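Local coordinates for protein endoglucanase (Komagataeibacter sucrofermentans, PDB 6VC5) that probably hydrolyses internal beta-1,4-glucosidic linkages in cellulose and related beta-glucans, as a family 8 glycoside hydrolase, at residues 54-57 with 58-62; 235-238 with 239-242; 275-278 with 279-283. One frame throughout, in Å; residues are numbered along the deposited sequence.

Contact 1 (54-57 with 58-62); sequences VIWV and WARTN
Arg60 lays its aliphatic chain across the indole of Trp56, one turn earlier in helix 49-62. Its CB stands 3.9 Å from the centroid of the six-membered ring of Trp56, only 9° off the normal, a CH-pi contact. Further out, Arg60 CD lies 3.8 Å from Trp56 CZ2. A bend at chi3 (68°) then turns the guanidinium back, steeply inclined to the indole, until NH2 comes 4.0 Å from Val57 CG2. The same two residues are joined by the nearly straight backbone bond from Arg60 N to Trp56 O (2.8 Å). Next to it, Val57 O takes two donors of Thr61, N and OG1, from opposite faces of its plane, OG1 at 2.7 Å. In the last turn Asn62 N and ND2 both donate to Trp58 O, and ND2 lies 3.1 Å above the plane of the Trp58 indole, toward its rim. In the second shell Trp56 packs on Met40, Ile96, Leu100 and Tyr112, and its NE1 makes a weak hydrogen bond to Asp115. The arginine methylenes thus shield one face of a buried indole, while side-chain donors give Val57 O and Trp58 O, near the C-terminal end of the helix, a second bond each.

Contact 2 (235-238 with 239-242); sequences MLTP and ELLA
Thr237 O receives Leu241 N at 2.9 Å, a nearly straight bond that closes the first turn of helix 238-251. The side chain of the same threonine caps that turn: Thr237 OG1 accepts from Leu240 N at 3.2 Å, with an N-H...O angle of 161°. Thr237 is thus the N-cap, and its hydroxyl stands between its own backbone N and carbonyl carbon (chi1 61°), the rotation that brings OG1 over the start of the helix. The same oxygen also touches carbon, with Leu240 CD1 3.4 Å away. Pro238 follows as the first residue of the helix, where the lack of an N-H costs no bond within the helix, and its carbonyl oxygen accepts from Ala242 N at 3.0 Å.

Beside the cap Leu236, just ahead of it in the chain, folds back against the first turn. Its two methyls divide the work: CD1 meets Leu240 CB at 3.9 Å, whereas CD2 rests equally far from both CB and CD1 of Leu241, the two leucine side chains crossing at about a right angle. Were Leu236 replaced by an alanine, Leu240 and Leu241 would probably lose their shared apolar neighbour and a gap would open beside the cap. Leu230 of helix 225-232 touches both Leu236 and Leu240, and Ile185 of helix 172-187 also reaches Leu240, tying this helix start to helices 225-232 and 172-187. The hydroxyl cap and the adjoining leucines probably help set where the helix begins: the hydroxyl gives Leu240 N, in the first turn, an acceptor, and the leucines hold the incoming loop to the helix it leads into.

Contact 3 (275-278 with 279-283); sequences GYLA and VASCT
Ser281 turns back onto the carbonyl of Leu277, one turn earlier in helix 274-282. Its CB lies 3.3 Å from Leu277 O. Ser281 is modelled in two conformers; in the one described OG, at the tip, gives Leu277 O a 2.7 Å hydrogen bond while also lying 4.0 Å from Leu277 CD1. With OG opposite the carbonyl carbon and beside the backbone N (chi1 -60°), the hydroxyl can reach back toward the preceding turn; it comes from above the carbonyl plane. Ser281 N binds Leu277 O as well, at 2.9 Å and from the other face, so in this conformer one oxygen is held by two donors of a single residue. The helix is part of the (alpha/alpha)6 barrel of family 8 glycoside hydrolases. Cys282 N gives a weak bond to Ala278 O and a sounder one to Val279 O (3.0 Å), which Thr283 OG1 meets from the opposite face at 2.9 Å. One turn back, Val279 CG2 rests 3.5 Å from Gly275 O, near the start of the helix. Ala278 and Val279 pack on helix 300-313 through Ala309 and Leu305, and Val279 also meets Pro227 and Leu228 of helix 225-232.

How the contacts relate
Contacts 2 and 3 are neighbours: their centres lie 15 Å apart, and Thr283 of contact 3 packs on the first turn of helix 238-251 and the loop before it, with Leu241 CD1 3.6 Å from Thr283 O and Leu236 CD2 4.2 Å from Thr283 CG2. Helix 225-232 serves both, offering Leu230 to contact 2 and Pro227 and Leu228 to contact 3. Contact 1 lies across the chain's centre from them, its own centre about 38 Å from that of contact 2 and 31 Å from that of contact 3, without touching either. A glycerol, probably from the crystallisation liquor, sits about 4 Å from the side chain of Leu277 in contact 3.

Contact 1 (54-57 with 58-62)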
ATOM      1  N   VAL A  54      10.098   5.555  18.058  1.00 10.86           N
ATOM      2  CA  VAL A  54       8.899   5.391  18.885  1.00 11.08           C
ATOM      3  C   VAL A  54       7.727   4.809  18.088  1.00  8.94           C
ATOM      4  O   VAL A  54       6.912   4.063  18.642  1.00  8.27           O
ATOM      5  CB  VAL A  54       8.516   6.677  19.648  1.00 12.02           C
ATOM      6  CG1 VAL A  54       9.636   7.080  20.632  1.00 15.01           C
ATOM      7  CG2 VAL A  54       8.172   7.811  18.702  1.00 10.60           C
ATOM      8  N   ILE A  55       7.604   5.141  16.796  1.00  6.78           N
ATOM      9  CA  ILE A  55       6.522   4.559  15.996  1.00  6.54           C
ATOM     10  C   ILE A  55       6.701   3.048  15.868  1.00  7.09           C
ATOM     11  O   ILE A  55       5.748   2.278  16.027  1.00  8.71           O
ATOM     12  CB  ILE A  55       6.432   5.246  14.622  1.00  6.72           C
ATOM     13  CG1 ILE A  55       6.174   6.744  14.771  1.00  6.69           C
ATOM     14  CG2 ILE A  55       5.325   4.575  13.783  1.00  5.77           C
ATOM     15  CD1 ILE A  55       6.496   7.527  13.509  1.00  8.64           C
ATOM     16  N   TRP A  56       7.932   2.602  15.621  1.00  6.96           N
ATOM     17  CA  TRP A  56       8.206   1.170  15.554  1.00  6.38           C
ATOM     18  C   TRP A  56       8.009   0.478  16.905  1.00  6.63           C
ATOM     19  O   TRP A  56       7.383  -0.582  16.972  1.00  7.88           O
ATOM     20  CB  TRP A  56       9.605   0.932  14.984  1.00  7.22           C
ATOM     21  CG  TRP A  56      10.113  -0.481  15.128  1.00  6.80           C
ATOM     22  CD1 TRP A  56      11.343  -0.852  15.612  1.00  8.73           C
ATOM     23  CD2 TRP A  56       9.450  -1.703  14.755  1.00  6.34           C
ATOM     24  NE1 TRP A  56      11.472  -2.213  15.580  1.00 10.77           N
ATOM     25  CE2 TRP A  56      10.326  -2.764  15.071  1.00  8.01           C
ATOM     26  CE3 TRP A  56       8.191  -2.010  14.223  1.00  7.77           C
ATOM     27  CZ2 TRP A  56       9.994  -4.104  14.851  1.00  7.87           C
ATOM     28  CZ3 TRP A  56       7.869  -3.353  14.001  1.00  8.28           C
ATOM     29  CH2 TRP A  56       8.769  -4.374  14.319  1.00  9.19           C
ATOM     30  N   VAL A  57       8.534   1.049  17.994  1.00  7.00           N
ATOM     31  CA  VAL A  57       8.350   0.409  19.298  1.00  8.67           C
ATOM     32  C   VAL A  57       6.866   0.272  19.631  1.00  8.62           C
ATOM     33  O   VAL A  57       6.424  -0.770  20.137  1.00  8.69           O
ATOM     34  CB  VAL A  57       9.136   1.146  20.398  1.00  9.57           C
ATOM     35  CG1 VAL A  57       8.728   0.647  21.767  1.00 11.16           C
ATOM     36  CG2 VAL A  57      10.620   0.919  20.200  1.00 10.81           C
ATOM     37  N   TRP A  58       6.061   1.295  19.320  1.00  7.25           N
ATOM     38  CA  TRP A  58       4.630   1.178  19.577  1.00  7.02           C
ATOM     39  C   TRP A  58       4.013   0.050  18.756  1.00  7.13           C
ATOM     40  O   TRP A  58       3.243  -0.769  19.282  1.00  6.46           O
ATOM     41  CB  TRP A  58       3.901   2.500  19.318  1.00  7.61           C
ATOM     42  CG  TRP A  58       2.488   2.461  19.862  1.00  8.39           C
ATOM     43  CD1 TRP A  58       2.079   2.850  21.104  1.00  9.34           C
ATOM     44  CD2 TRP A  58       1.322   1.939  19.200  1.00  6.94           C
ATOM     45  NE1 TRP A  58       0.725   2.629  21.241  1.00 10.15           N
ATOM     46  CE2 TRP A  58       0.243   2.063  20.092  1.00  8.31           C
ATOM     47  CE3 TRP A  58       1.092   1.393  17.933  1.00  7.45           C
ATOM     48  CZ2 TRP A  58      -1.059   1.666  19.753  1.00  9.88           C
ATOM     49  CZ3 TRP A  58      -0.204   0.996  17.599  1.00  8.19           C
ATOM     50  CH2 TRP A  58      -1.258   1.137  18.509  1.00  7.86           C
ATOM     51  N   ALA A  59       4.348  -0.021  17.464  1.00  7.26           N
ATOM     52  CA  ALA A  59       3.762  -1.056  16.612  1.00  8.00           C
ATOM     53  C   ALA A  59       4.198  -2.451  17.052  1.00  8.36           C
ATOM     54  O   ALA A  59       3.395  -3.391  17.061  1.00  9.78           O
ATOM     55  CB  ALA A  59       4.152  -0.825  15.156  1.00  7.39           C
ATOM     56  N   ARG A  60       5.482  -2.616  17.381  1.00  6.32           N
ATOM     57  CA  ARG A  60       5.966  -3.923  17.811  1.00  7.01           C
ATOM     58  C   ARG A  60       5.294  -4.348  19.108  1.00  9.71           C
ATOM     59  O   ARG A  60       4.861  -5.500  19.250  1.00 11.42           O
ATOM     60  CB  ARG A  60       7.481  -3.856  17.991  1.00  9.65           C
ATOM     61  CG  ARG A  60       8.138  -5.197  18.245  1.00 12.68           C
ATOM     62  CD  ARG A  60       9.625  -5.001  18.518  1.00 15.49           C
ATOM     63  NE  ARG A  60       9.852  -4.309  19.786  1.00 17.59           N
ATOM     64  CZ  ARG A  60      10.920  -3.562  20.057  1.00 18.22           C
ATOM     65  NH1 ARG A  60      11.874  -3.406  19.150  1.00 21.14           N
ATOM     66  NH2 ARG A  60      11.032  -2.970  21.240  1.00 20.50           N
ATOM     67  N   THR A  61       5.165  -3.412  20.053  1.00  8.62           N
ATOM     68  CA  THR A  61       4.612  -3.713  21.368  1.00  9.25           C
ATOM     69  C   THR A  61       3.126  -4.035  21.297  1.00  9.02           C
ATOM     70  O   THR A  61       2.655  -4.956  21.973  1.00 12.07           O
ATOM     71  CB  THR A  61       4.843  -2.517  22.287  1.00 10.58           C
ATOM     72  OG1 THR A  61       6.251  -2.282  22.414  1.00 13.21           O
ATOM     73  CG2 THR A  61       4.219  -2.754  23.674  1.00 12.12           C
ATOM     74  N   ASN A  62       2.373  -3.300  20.482  1.00  6.41           N
ATOM     75  CA  ASN A  62       0.920  -3.376  20.546  1.00  7.91           C
ATOM     76  C   ASN A  62       0.279  -4.182  19.430  1.00  7.85           C
ATOM     77  O   ASN A  62      -0.818  -4.723  19.641  1.00  9.87           O
ATOM     78  CB  ASN A  62       0.305  -1.973  20.568  1.00  9.75           C
ATOM     79  CG  ASN A  62       0.607  -1.235  21.850  1.00 11.30           C
ATOM     80  OD1 ASN A  62      -0.060  -1.442  22.869  1.00 13.99           O
ATOM     81  ND2 ASN A  62       1.627  -0.388  21.823  1.00 11.00           N
TER

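Contact 2 (235-238 with 239-242)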
ATOM      1  N   MET A 235       7.889  -1.015 -13.136  1.00 15.15           N
ATOM      2  CA  MET A 235       7.192  -2.170 -13.680  1.00 15.40           C
ATOM      3  C   MET A 235       5.978  -1.791 -14.514  1.00 15.24           C
ATOM      4  O   MET A 235       5.265  -2.691 -14.976  1.00 17.46           O
ATOM      5  CB  MET A 235       6.727  -3.114 -12.557  1.00 14.84           C
ATOM      6  CG  MET A 235       7.838  -3.804 -11.760  1.00 16.04           C
ATOM      7  SD  MET A 235       7.172  -4.668 -10.286  1.00 14.19           S
ATOM      8  CE  MET A 235       8.682  -5.201  -9.496  1.00 18.68           C
ATOM      9  N   LEU A 236       5.708  -0.499 -14.714  1.00 15.08           N
ATOM     10  CA  LEU A 236       4.545  -0.070 -15.489  1.00 16.57           C
ATOM     11  C   LEU A 236       4.861  -0.197 -16.979  1.00 18.16           C
ATOM     12  O   LEU A 236       5.721   0.521 -17.503  1.00 19.35           O
ATOM     13  CB  LEU A 236       4.170   1.362 -15.118  1.00 17.47           C
ATOM     14  CG  LEU A 236       2.785   1.845 -15.550  1.00 18.17           C
ATOM     15  CD1 LEU A 236       1.704   1.031 -14.856  1.00 18.41           C
ATOM     16  CD2 LEU A 236       2.622   3.325 -15.243  1.00 17.68           C
ATOM     17  N   THR A 237       4.173  -1.120 -17.661  1.00 19.20           N
ATOM     18  CA  THR A 237       4.423  -1.363 -19.074  1.00 18.99           C
ATOM     19  C   THR A 237       3.888  -0.206 -19.912  1.00 18.98           C
ATOM     20  O   THR A 237       3.033   0.557 -19.458  1.00 18.19           O
ATOM     21  CB  THR A 237       3.719  -2.641 -19.519  1.00 20.73           C
ATOM     22  OG1 THR A 237       2.304  -2.504 -19.323  1.00 22.10           O
ATOM     23  CG2 THR A 237       4.238  -3.851 -18.747  1.00 20.70           C
ATOM     24  N   PRO A 238       4.387  -0.056 -21.142  1.00 19.94           N
ATOM     25  CA  PRO A 238       3.792   0.933 -22.061  1.00 20.63           C
ATOM     26  C   PRO A 238       2.288   0.789 -22.237  1.00 20.61           C
ATOM     27  O   PRO A 238       1.567   1.796 -22.196  1.00 21.60           O
ATOM     28  CB  PRO A 238       4.560   0.686 -23.368  1.00 21.61           C
ATOM     29  CG  PRO A 238       5.873   0.141 -22.927  1.00 22.20           C
ATOM     30  CD  PRO A 238       5.599  -0.684 -21.706  1.00 20.53           C
ATOM     31  N   GLU A 239       1.793  -0.440 -22.422  1.00 22.20           N
ATOM     32  CA  GLU A 239       0.359  -0.679 -22.547  1.00 22.85           C
ATOM     33  C   GLU A 239      -0.406  -0.092 -21.367  1.00 20.49           C
ATOM     34  O   GLU A 239      -1.382   0.645 -21.548  1.00 20.83           O
ATOM     35  CB  GLU A 239       0.101  -2.185 -22.638  1.00 26.11           C
ATOM     36  CG  GLU A 239      -1.367  -2.566 -22.779  1.00 29.33           C
ATOM     37  CD  GLU A 239      -1.570  -4.065 -22.911  1.00 33.25           C
ATOM     38  OE1 GLU A 239      -0.660  -4.831 -22.516  1.00 34.38           O
ATOM     39  OE2 GLU A 239      -2.642  -4.475 -23.411  1.00 35.83           O
ATOM     40  N   LEU A 240       0.033  -0.407 -20.147  1.00 18.79           N
ATOM     41  CA  LEU A 240      -0.700   0.031 -18.961  1.00 18.20           C
ATOM     42  C   LEU A 240      -0.577   1.534 -18.745  1.00 15.64           C
ATOM     43  O   LEU A 240      -1.542   2.182 -18.329  1.00 15.96           O
ATOM     44  CB  LEU A 240      -0.212  -0.721 -17.726  1.00 20.01           C
ATOM     45  CG  LEU A 240      -1.073  -1.888 -17.241  1.00 23.94           C
ATOM     46  CD1 LEU A 240      -0.820  -3.126 -18.090  1.00 24.68           C
ATOM     47  CD2 LEU A 240      -0.791  -2.167 -15.771  1.00 24.61           C
ATOM     48  N   LEU A 241       0.605   2.100 -18.983  1.00 13.58           N
ATOM     49  CA  LEU A 241       0.761   3.544 -18.855  1.00 12.78           C
ATOM     50  C   LEU A 241      -0.174   4.279 -19.810  1.00 14.59           C
ATOM     51  O   LEU A 241      -0.774   5.296 -19.442  1.00 15.13           O
ATOM     52  CB  LEU A 241       2.219   3.952 -19.083  1.00 14.98           C
ATOM     53  CG  LEU A 241       2.485   5.457 -19.175  1.00 16.86           C
ATOM     54  CD1 LEU A 241       2.085   6.159 -17.897  1.00 16.96           C
ATOM     55  CD2 LEU A 241       3.941   5.745 -19.492  1.00 19.05           C
ATOM     56  N   ALA A 242      -0.326   3.768 -21.034  1.00 15.18           N
ATOM     57  CA  ALA A 242      -1.212   4.414 -21.995  1.00 16.25           C
ATOM     58  C   ALA A 242      -2.662   4.340 -21.540  1.00 16.77           C
ATOM     59  O   ALA A 242      -3.414   5.313 -21.688  1.00 16.78           O
ATOM     60  CB  ALA A 242      -1.038   3.777 -23.374  1.00 16.94           C
TER

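Contact 3 (275-278 with 279-283)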
ATOM      1  N   GLY A 275      -4.606  13.540  -3.247  1.00  8.28           N
ATOM      2  CA  GLY A 275      -3.717  12.398  -3.386  1.00  8.51           C
ATOM      3  C   GLY A 275      -3.883  11.659  -4.703  1.00  7.68           C
ATOM      4  O   GLY A 275      -2.912  11.104  -5.238  1.00  7.94           O
ATOM      5  N   TYR A 276      -5.110  11.610  -5.249  1.00  5.41           N
ATOM      6  CA  TYR A 276      -5.248  10.969  -6.557  1.00  6.52           C
ATOM      7  C   TYR A 276      -4.534  11.772  -7.632  1.00  7.83           C
ATOM      8  O   TYR A 276      -3.987  11.205  -8.583  1.00  8.11           O
ATOM      9  CB  TYR A 276      -6.708  10.882  -6.992  1.00  7.73           C
ATOM     10  CG  TYR A 276      -7.545   9.782  -6.417  1.00  7.25           C
ATOM     11  CD1 TYR A 276      -7.442   9.400  -5.082  1.00  8.47           C
ATOM     12  CD2 TYR A 276      -8.503   9.154  -7.205  1.00  7.93           C
ATOM     13  CE1 TYR A 276      -8.274   8.399  -4.557  1.00  8.96           C
ATOM     14  CE2 TYR A 276      -9.340   8.160  -6.687  1.00  6.18           C
ATOM     15  CZ  TYR A 276      -9.222   7.793  -5.366  1.00  7.37           C
ATOM     16  OH  TYR A 276     -10.043   6.819  -4.843  1.00 10.47           O
ATOM     17  N   LEU A 277      -4.604  13.098  -7.539  1.00  7.59           N
ATOM     18  CA  LEU A 277      -3.893  13.933  -8.497  1.00  7.92           C
ATOM     19  C   LEU A 277      -2.395  13.698  -8.405  1.00  7.90           C
ATOM     20  O   LEU A 277      -1.700  13.700  -9.426  1.00  9.19           O
ATOM     21  CB  LEU A 277      -4.238  15.403  -8.247  1.00 10.95           C
ATOM     22  CG  LEU A 277      -3.549  16.467  -9.087  1.00 14.87           C
ATOM     23  CD1 LEU A 277      -3.900  16.297 -10.539  1.00 16.41           C
ATOM     24  CD2 LEU A 277      -3.973  17.835  -8.598  1.00 14.83           C
ATOM     25  N   ALA A 278      -1.883  13.485  -7.187  1.00  8.06           N
ATOM     26  CA  ALA A 278      -0.474  13.139  -7.033  1.00  8.66           C
ATOM     27  C   ALA A 278      -0.132  11.858  -7.788  1.00  8.46           C
ATOM     28  O   ALA A 278       0.863  11.803  -8.517  1.00 10.27           O
ATOM     29  CB  ALA A 278      -0.141  12.997  -5.551  1.00  9.85           C
ATOM     30  N   VAL A 279      -0.959  10.815  -7.642  1.00  7.21           N
ATOM     31  CA  VAL A 279      -0.738   9.569  -8.380  1.00  8.99           C
ATOM     32  C   VAL A 279      -0.822   9.795  -9.890  1.00  8.73           C
ATOM     33  O   VAL A 279       0.027   9.312 -10.650  1.00 10.14           O
ATOM     34  CB  VAL A 279      -1.741   8.501  -7.911  1.00  8.50           C
ATOM     35  CG1 VAL A 279      -1.593   7.250  -8.769  1.00  9.52           C
ATOM     36  CG2 VAL A 279      -1.505   8.156  -6.434  1.00 10.04           C
ATOM     37  N   ALA A 280      -1.858  10.499 -10.351  1.00  7.63           N
ATOM     38  CA  ALA A 280      -2.040  10.732 -11.783  1.00  9.25           C
ATOM     39  C   ALA A 280      -0.877  11.501 -12.383  1.00 11.23           C
ATOM     40  O   ALA A 280      -0.444  11.208 -13.497  1.00 12.71           O
ATOM     41  CB  ALA A 280      -3.337  11.503 -12.028  1.00 10.31           C
ATOM     42  N   SER A 281      -0.328  12.456 -11.635  0.55 11.61           N
ATOM     43  CA  SER A 281       0.800  13.230 -12.121  0.55 12.59           C
ATOM     44  C   SER A 281       2.036  12.354 -12.319  0.55 15.00           C
ATOM     45  O   SER A 281       2.908  12.697 -13.122  0.55 17.78           O
ATOM     46  CB  SER A 281       1.074  14.375 -11.130  0.55 13.09           C
ATOM     47  OG  SER A 281      -0.066  15.228 -11.013  0.55 13.47           O
ATOM     48  N   CYS A 282       2.129  11.222 -11.609  1.00 15.48           N
ATOM     49  CA  CYS A 282       3.277  10.342 -11.759  1.00 19.03           C
ATOM     50  C   CYS A 282       3.057   9.311 -12.867  1.00 20.07           C
ATOM     51  O   CYS A 282       3.993   8.584 -13.233  1.00 21.14           O
ATOM     52  CB  CYS A 282       3.514   9.624 -10.440  1.00 22.33           C
ATOM     53  SG  CYS A 282       4.060  10.684  -9.054  1.00 26.23           S
ATOM     54  N   THR A 283       1.830   9.203 -13.399  1.00 17.83           N
ATOM     55  CA  THR A 283       1.447   8.108 -14.289  1.00 17.40           C
ATOM     56  C   THR A 283       0.638   8.601 -15.489  1.00 19.09           C
ATOM     57  O   THR A 283      -0.339   7.970 -15.904  1.00 19.23           O
ATOM     58  CB  THR A 283       0.690   7.015 -13.534  1.00 17.20           C
ATOM     59  OG1 THR A 283      -0.458   7.577 -12.893  1.00 15.15           O
ATOM     60  CG2 THR A 283       1.580   6.349 -12.480  1.00 18.49           C
TER